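Local coordinates for protein glycogen synthase (Cyanobacterium sp. CLg1, PDB 6GNF) that is a two-domain glycosyltransferase of the starch and glycogen synthase family that binds ADP and a glycan, at residues 110-115 with 127-132; 119-124 with 171-176. All coordinates share one frame; numbering follows the deposited sequence.

Contact 1 of 2, residues 110-115 with 127-132; sequences LSKTPL and VDYIDN. With BGC (beta-D-glucopyranose), chain D.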
loop_
_atom_site.group_PDB
_atom_site.type_symbol
_atom_site.label_atom_id
_atom_site.label_comp_id
_atom_site.label_asym_id
_atom_site.label_seq_id
_atom_site.Cartn_x
_atom_site.Cartn_y
_atom_site.Cartn_z
ATOM N N LEU A 110 19.056 4.958 -9.321
ATOM C CA LEU A 110 18.700 5.273 -10.698
ATOM C C LEU A 110 19.007 4.132 -11.648
ATOM O O LEU A 110 18.157 3.726 -12.445
ATOM C CB LEU A 110 19.454 6.521 -11.164
ATOM C CG LEU A 110 19.003 7.146 -12.481
ATOM C CD1 LEU A 110 17.594 7.689 -12.361
ATOM C CD2 LEU A 110 19.965 8.250 -12.894
ATOM N N SER A 111 20.226 3.617 -11.547
ATOM C CA SER A 111 20.776 2.697 -12.542
ATOM C C SER A 111 20.524 1.199 -12.262
ATOM O O SER A 111 21.194 0.341 -12.857
ATOM C CB SER A 111 22.282 2.957 -12.683
ATOM O OG SER A 111 22.940 2.689 -11.455
ATOM N N LYS A 112 19.555 0.882 -11.398
ATOM C CA LYS A 112 19.151 -0.517 -11.178
ATOM C C LYS A 112 18.530 -1.129 -12.444
ATOM O O LYS A 112 18.802 -2.285 -12.797
ATOM C CB LYS A 112 18.175 -0.631 -10.001
ATOM C CG LYS A 112 18.823 -0.432 -8.643
ATOM C CD LYS A 112 19.835 -1.528 -8.334
ATOM C CE LYS A 112 20.254 -1.521 -6.872
ATOM N NZ LYS A 112 21.153 -2.663 -6.550
ATOM N N THR A 113 17.717 -0.332 -13.135
ATOM C CA THR A 113 17.096 -0.748 -14.386
ATOM C C THR A 113 16.817 0.493 -15.251
ATOM O O THR A 113 16.526 1.569 -14.712
ATOM C CB THR A 113 15.794 -1.553 -14.119
ATOM O OG1 THR A 113 15.234 -2.004 -15.361
ATOM C CG2 THR A 113 14.755 -0.714 -13.356
ATOM N N PRO A 114 16.926 0.357 -16.591
ATOM C CA PRO A 114 16.487 1.448 -17.473
ATOM C C PRO A 114 14.951 1.606 -17.549
ATOM O O PRO A 114 14.466 2.660 -17.965
ATOM C CB PRO A 114 17.072 1.061 -18.838
ATOM C CG PRO A 114 17.268 -0.415 -18.774
ATOM C CD PRO A 114 17.586 -0.729 -17.341
ATOM N N LEU A 115 14.202 0.579 -17.138
ATOM C CA LEU A 115 12.732 0.617 -17.155
ATOM C C LEU A 115 12.168 1.608 -16.123
ATOM O O LEU A 115 12.684 1.726 -15.008
ATOM C CB LEU A 115 12.144 -0.786 -16.916
ATOM C CG LEU A 115 12.314 -1.824 -18.036
ATOM C CD1 LEU A 115 12.070 -3.232 -17.511
ATOM C CD2 LEU A 115 11.393 -1.532 -19.212
ATOM N N VAL A 127 11.777 -11.630 -5.335
ATOM C CA VAL A 127 13.202 -11.503 -5.045
ATOM C C VAL A 127 13.557 -10.050 -4.711
ATOM O O VAL A 127 13.060 -9.117 -5.348
ATOM C CB VAL A 127 14.066 -11.999 -6.226
ATOM C CG1 VAL A 127 15.546 -11.936 -5.876
ATOM C CG2 VAL A 127 13.669 -13.419 -6.616
ATOM N N ASP A 128 14.419 -9.877 -3.709
ATOM C CA ASP A 128 14.911 -8.558 -3.310
ATOM C C ASP A 128 16.360 -8.349 -3.758
ATOM O O ASP A 128 17.130 -9.309 -3.855
ATOM C CB ASP A 128 14.839 -8.402 -1.785
ATOM C CG ASP A 128 13.411 -8.353 -1.256
ATOM O OD1 ASP A 128 12.539 -7.700 -1.872
ATOM O OD2 ASP A 128 13.172 -8.962 -0.192
ATOM N N TYR A 129 16.736 -7.090 -3.993
ATOM C CA TYR A 129 18.140 -6.741 -4.193
ATOM C C TYR A 129 18.920 -7.125 -2.937
ATOM O O TYR A 129 18.434 -6.934 -1.818
ATOM C CB TYR A 129 18.314 -5.236 -4.460
ATOM C CG TYR A 129 17.706 -4.738 -5.754
ATOM C CD1 TYR A 129 18.111 -5.261 -6.982
ATOM C CD2 TYR A 129 16.734 -3.734 -5.753
ATOM C CE1 TYR A 129 17.561 -4.810 -8.171
ATOM C CE2 TYR A 129 16.178 -3.274 -6.938
ATOM C CZ TYR A 129 16.599 -3.818 -8.147
ATOM O OH TYR A 129 16.075 -3.403 -9.347
ATOM N N ILE A 130 20.120 -7.673 -3.116
ATOM C CA ILE A 130 20.975 -8.021 -1.974
ATOM C C ILE A 130 21.217 -6.807 -1.063
ATOM O O ILE A 130 21.243 -6.931 0.158
ATOM C CB ILE A 130 22.332 -8.648 -2.413
ATOM C CG1 ILE A 130 23.173 -7.683 -3.269
ATOM C CG2 ILE A 130 22.101 -9.957 -3.163
ATOM C CD1 ILE A 130 24.262 -6.947 -2.508
ATOM N N ASP A 131 21.390 -5.641 -1.682
ATOM C CA ASP A 131 21.839 -4.443 -0.995
ATOM C C ASP A 131 20.699 -3.544 -0.504
ATOM O O ASP A 131 20.897 -2.334 -0.331
ATOM C CB ASP A 131 22.805 -3.647 -1.904
ATOM C CG ASP A 131 22.096 -2.953 -3.072
ATOM O OD1 ASP A 131 21.163 -3.568 -3.635
ATOM O OD2 ASP A 131 22.494 -1.823 -3.448
ATOM N N ASN A 132 19.520 -4.113 -0.252
ATOM C CA ASN A 132 18.411 -3.305 0.260
ATOM C C ASN A 132 18.693 -2.683 1.619
ATOM O O ASN A 132 18.178 -1.590 1.920
ATOM C CB ASN A 132 17.102 -4.097 0.299
ATOM C CG ASN A 132 16.325 -4.016 -1.019
ATOM O OD1 ASN A 132 16.661 -3.252 -1.947
ATOM N ND2 ASN A 132 15.254 -4.787 -1.096
HETATM C C2 BGC D . 10.143 -10.034 -0.101
HETATM C C3 BGC D . 9.640 -8.608 0.131
HETATM C C4 BGC D . 8.652 -8.249 -0.984
HETATM C C5 BGC D . 7.593 -9.334 -1.236
HETATM C C6 BGC D . 6.901 -9.106 -2.572
HETATM C C1 BGC D . 8.925 -10.963 -0.097
HETATM O O1 BGC D . 9.327 -12.337 -0.137
HETATM O O2 BGC D . 11.095 -10.440 0.892
HETATM O O3 BGC D . 10.718 -7.654 0.189
HETATM O O4 BGC D . 7.976 -7.042 -0.629
HETATM O O5 BGC D . 8.124 -10.664 -1.240
HETATM O O6 BGC D . 5.515 -9.380 -2.395
#
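Lys112 covers one face of the Tyr129 ring, and Asn132 OD1 lies at the ring's edge, in its plane. CD of Lys112 sits 4.1 Å from the centroid of the Tyr129 ring, off centre toward the rim, and makes a CH-pi contact. Lys112 NZ follows over the same face as a cation-pi partner, 4.3 Å from the centroid of the Tyr129 ring. The lysine has CG beside its backbone N and bends at chi2 (-65°), which lays the extended remainder of the chain over the ring. The lysine chain runs antiparallel to the tyrosine side chain, from the hydroxyl end back toward Tyr129 CG. Both segments belong to the long loop between helices 107-110 and 132-144, in the N-terminal Rossmann-like domain of a GT-B fold. Tyr129 opens a type I turn that ends at Asn132, and Asp131 precedes helix 132-144. Asp131 closes the lysine contact with a salt bridge. Lys112 NZ meets Asp131 OD1 at 3.1 Å on the syn side, 27° out of the carboxylate plane. A weak bond runs from NZ to OD2, which is also hydrogen-bonded to Tyr82 OH. Asp128 turns to the glycan: its OD2 accepts from O2 of beta-D-glucopyranose at 2.8 Å.

Contact 2 of 2, residues 119-124 with 171-176; sequences KLYGPK and DWHTSL. With GLC (alpha-D-glucopyranose), chain B; AC1 (4,6-dideoxy-4-{[(1S,4R,5S,6S)-4,5,6-trihydroxy-3-(hydroxymethyl)cyclohex-2-en-1-yl]amino}-alpha-D-glucopyranose), chain C.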
loop_
_atom_site.group_PDB
_atom_site.type_symbol
_atom_site.label_atom_id
_atom_site.label_comp_id
_atom_site.label_asym_id
_atom_site.label_seq_id
_atom_site.Cartn_x
_atom_site.Cartn_y
_atom_site.Cartn_z
ATOM N N LYS A 119 10.716 -2.526 -10.700
ATOM C CA LYS A 119 11.818 -3.134 -9.949
ATOM C C LYS A 119 12.424 -2.172 -8.917
ATOM O O LYS A 119 13.641 -1.955 -8.874
ATOM C CB LYS A 119 12.885 -3.663 -10.916
ATOM C CG LYS A 119 12.345 -4.711 -11.878
ATOM C CD LYS A 119 13.211 -4.852 -13.114
ATOM C CE LYS A 119 12.517 -5.712 -14.154
ATOM N NZ LYS A 119 13.325 -5.855 -15.397
ATOM N N LEU A 120 11.548 -1.596 -8.100
ATOM C CA LEU A 120 11.952 -0.750 -6.980
ATOM C C LEU A 120 12.682 -1.556 -5.887
ATOM O O LEU A 120 13.692 -1.101 -5.352
ATOM C CB LEU A 120 10.736 -0.038 -6.359
ATOM C CG LEU A 120 10.220 1.244 -7.029
ATOM C CD1 LEU A 120 9.841 1.039 -8.492
ATOM C CD2 LEU A 120 9.036 1.786 -6.243
ATOM N N TYR A 121 12.168 -2.749 -5.573
ATOM C CA TYR A 121 12.658 -3.542 -4.431
ATOM C C TYR A 121 13.537 -4.738 -4.821
ATOM O O TYR A 121 14.272 -5.262 -3.981
ATOM C CB TYR A 121 11.477 -4.012 -3.572
ATOM C CG TYR A 121 10.586 -2.868 -3.148
ATOM C CD1 TYR A 121 11.030 -1.904 -2.245
ATOM C CD2 TYR A 121 9.310 -2.723 -3.675
ATOM C CE1 TYR A 121 10.225 -0.834 -1.877
ATOM C CE2 TYR A 121 8.501 -1.663 -3.304
ATOM C CZ TYR A 121 8.961 -0.720 -2.409
ATOM O OH TYR A 121 8.137 0.324 -2.060
ATOM N N GLY A 122 13.462 -5.166 -6.079
ATOM C CA GLY A 122 14.302 -6.255 -6.582
ATOM C C GLY A 122 14.086 -6.525 -8.063
ATOM O O GLY A 122 13.195 -5.944 -8.674
ATOM N N PRO A 123 14.905 -7.408 -8.655
ATOM C CA PRO A 123 14.803 -7.711 -10.090
ATOM C C PRO A 123 13.576 -8.567 -10.473
ATOM O O PRO A 123 12.879 -8.241 -11.434
ATOM C CB PRO A 123 16.117 -8.449 -10.390
ATOM C CG PRO A 123 16.545 -9.038 -9.090
ATOM C CD PRO A 123 15.984 -8.172 -7.995
ATOM N N LYS A 124 13.332 -9.638 -9.719
ATOM C CA LYS A 124 12.195 -10.545 -9.949
ATOM C C LYS A 124 10.978 -10.114 -9.111
ATOM O O LYS A 124 11.008 -9.058 -8.476
ATOM C CB LYS A 124 12.595 -11.992 -9.607
ATOM C CG LYS A 124 12.999 -12.856 -10.788
ATOM C CD LYS A 124 13.103 -14.312 -10.355
ATOM C CE LYS A 124 13.457 -15.224 -11.515
ATOM N NZ LYS A 124 14.800 -14.912 -12.074
ATOM N N ASP A 171 6.317 2.676 6.507
ATOM C CA ASP A 171 6.698 1.274 6.392
ATOM C C ASP A 171 8.148 0.968 6.788
ATOM O O ASP A 171 8.893 1.853 7.249
ATOM C CB ASP A 171 6.383 0.735 4.988
ATOM C CG ASP A 171 5.075 -0.080 4.940
ATOM O OD1 ASP A 171 4.511 -0.498 5.971
ATOM O OD2 ASP A 171 4.608 -0.265 3.809
ATOM N N TRP A 172 8.518 -0.308 6.680
ATOM C CA TRP A 172 9.791 -0.771 7.209
ATOM C C TRP A 172 11.005 -0.102 6.564
ATOM O O TRP A 172 12.038 0.032 7.211
ATOM C CB TRP A 172 9.903 -2.293 7.108
ATOM C CG TRP A 172 10.070 -2.808 5.724
ATOM C CD1 TRP A 172 9.080 -3.227 4.883
ATOM C CD2 TRP A 172 11.300 -2.976 5.011
ATOM N NE1 TRP A 172 9.617 -3.636 3.682
ATOM C CE2 TRP A 172 10.979 -3.494 3.739
ATOM C CE3 TRP A 172 12.638 -2.736 5.320
ATOM C CZ2 TRP A 172 11.951 -3.786 2.787
ATOM C CZ3 TRP A 172 13.601 -3.018 4.368
ATOM C CH2 TRP A 172 13.253 -3.538 3.117
ATOM N N HIS A 173 10.877 0.322 5.308
ATOM C CA HIS A 173 12.017 0.867 4.549
ATOM C C HIS A 173 12.648 2.077 5.220
ATOM O O HIS A 173 13.848 2.323 5.074
ATOM C CB HIS A 173 11.609 1.289 3.134
ATOM C CG HIS A 173 10.735 0.301 2.430
ATOM N ND1 HIS A 173 9.359 0.403 2.424
ATOM C CD2 HIS A 173 11.041 -0.803 1.707
ATOM C CE1 HIS A 173 8.856 -0.606 1.736
ATOM N NE2 HIS A 173 9.854 -1.353 1.292
ATOM N N THR A 174 11.814 2.860 5.896
ATOM C CA THR A 174 12.237 4.095 6.531
ATOM C C THR A 174 12.222 3.996 8.057
ATOM O O THR A 174 12.311 5.015 8.755
ATOM C CB THR A 174 11.304 5.242 6.119
ATOM O OG1 THR A 174 9.978 4.965 6.599
ATOM C CG2 THR A 174 11.304 5.400 4.606
ATOM N N SER A 175 12.117 2.781 8.592
ATOM C CA SER A 175 11.895 2.611 10.026
ATOM C C SER A 175 13.143 2.819 10.888
ATOM O O SER A 175 13.024 2.826 12.100
ATOM C CB SER A 175 11.251 1.249 10.324
ATOM O OG SER A 175 12.098 0.193 9.931
ATOM N N LEU A 176 14.319 2.965 10.276
ATOM C CA LEU A 176 15.537 3.320 11.022
ATOM C C LEU A 176 15.710 4.835 11.207
ATOM O O LEU A 176 16.555 5.281 11.975
ATOM C CB LEU A 176 16.786 2.773 10.337
ATOM C CG LEU A 176 16.914 1.264 10.161
ATOM C CD1 LEU A 176 18.167 0.982 9.347
ATOM C CD2 LEU A 176 16.970 0.533 11.485
HETATM C C1 GLC B . 8.414 -5.857 -1.318
HETATM C C2 GLC B . 8.652 -4.722 -0.311
HETATM C C3 GLC B . 7.321 -4.298 0.306
HETATM C C4 GLC B . 6.338 -3.911 -0.795
HETATM C C5 GLC B . 6.143 -5.117 -1.723
HETATM C C6 GLC B . 5.112 -4.891 -2.839
HETATM O O2 GLC B . 9.534 -5.137 0.738
HETATM O O3 GLC B . 7.491 -3.217 1.222
HETATM O O4 GLC B . 5.114 -3.509 -0.168
HETATM O O5 GLC B . 7.417 -5.476 -2.283
HETATM O O6 GLC B . 5.495 -3.827 -3.725
HETATM C C1 AC1 C . 4.674 -2.197 -0.519
HETATM O O2 AC1 C . 5.278 -1.539 1.748
HETATM C C2 AC1 C . 4.246 -1.449 0.745
HETATM C C4A AC1 C . -2.908 -0.581 2.188
HETATM C C3 AC1 C . 2.915 -1.972 1.291
HETATM O O3 AC1 C . 2.521 -1.093 2.348
HETATM C C4 AC1 C . 1.832 -2.044 0.191
HETATM N N4A AC1 C . 0.512 -2.535 0.650
HETATM C C5 AC1 C . 2.404 -2.913 -0.940
HETATM O O5 AC1 C . 3.594 -2.304 -1.457
HETATM C C6 AC1 C . 1.443 -3.094 -2.104
HETATM C C1B AC1 C . -0.293 -1.948 1.724
HETATM C C2B AC1 C . -1.605 -2.717 2.058
HETATM O O2B AC1 C . -1.731 -3.960 1.374
HETATM C C3B AC1 C . -2.903 -2.012 1.736
HETATM O O3B AC1 C . -3.973 -2.671 2.412
HETATM O O4 AC1 C . -4.090 0.010 1.639
HETATM C C5B AC1 C . -1.675 0.138 1.703
HETATM C C7B AC1 C . -0.534 -0.483 1.452
HETATM C C6B AC1 C . -1.737 1.624 1.546
HETATM O O6B AC1 C . -2.074 2.162 2.826
#
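Tyr121 and His173 meet in the glycan pocket of the N-terminal Rossmann-like domain of the GT-B fold. Along 119-124, Lys119 O accepts from Tyr129 OH. Leu120 CB lies over the centre of one face of the Tyr121 ring. The opposite face receives the alpha-D-glucopyranose, whose C2 is 3.9 Å above the Tyr121 ring plane, toward the rim. Tyr121 CG lies anti to its carbonyl carbon (chi1 -54°), which turns the ring toward His173. The planes of Tyr121 and His173 lie at 19°; the rings are offset, with little overlap and centroids 4.9 Å apart. Tyr121 CE1 comes within 3.2 Å of His173 NE2. Tyr121 OH hydrogen-bonds with Thr29 OG1 and Glu30 OE2.

Segment 171-176 supplies polar contacts with the sugars. Asp171 OD2 accepts from AC1 O2 at 2.5 Å and AC1 O3 at 2.7 Å. Asp171 OD1 takes the N-H groups of His201 and Asn202, fixing the carboxylate. Trp172 NE1 donates to O3 of the alpha-D-glucopyranose at 3.3 Å, and weakly to O2. The edge of the His173 ring faces O3 of the same sugar, 3.0 Å from His173 CE1; AC1 O2 lies farther out in its plane. Trp172 O accepts from Ser175 N and, at 2.7 Å, from Ser175 OG.

How the contacts relate
Contacts 1 and 2 are interleaved along the chain, and their centres are about 10 Å apart. Segment 119-124 lies in the loop between the two segments of contact 1. Tyr129 joins the two contacts. Its OH probably hydrogen-bonds to Lys119 O, 2.9 Å away, and Tyr129 N probably bonds to Tyr121 O at 3.1 Å. Asn132 ND2 also reaches Tyr121 O. Contact 1 reaches the glycan through Asp128, which meets the beta-D-glucopyranose; contact 2 lines the site of the alpha-D-glucopyranose and AC1. The Tyr129 side chain stays about 10 Å from the alpha-D-glucopyranose, but it is tied to Tyr121, which touches that sugar. ADP lies about 10 Å from the Tyr121 side chain.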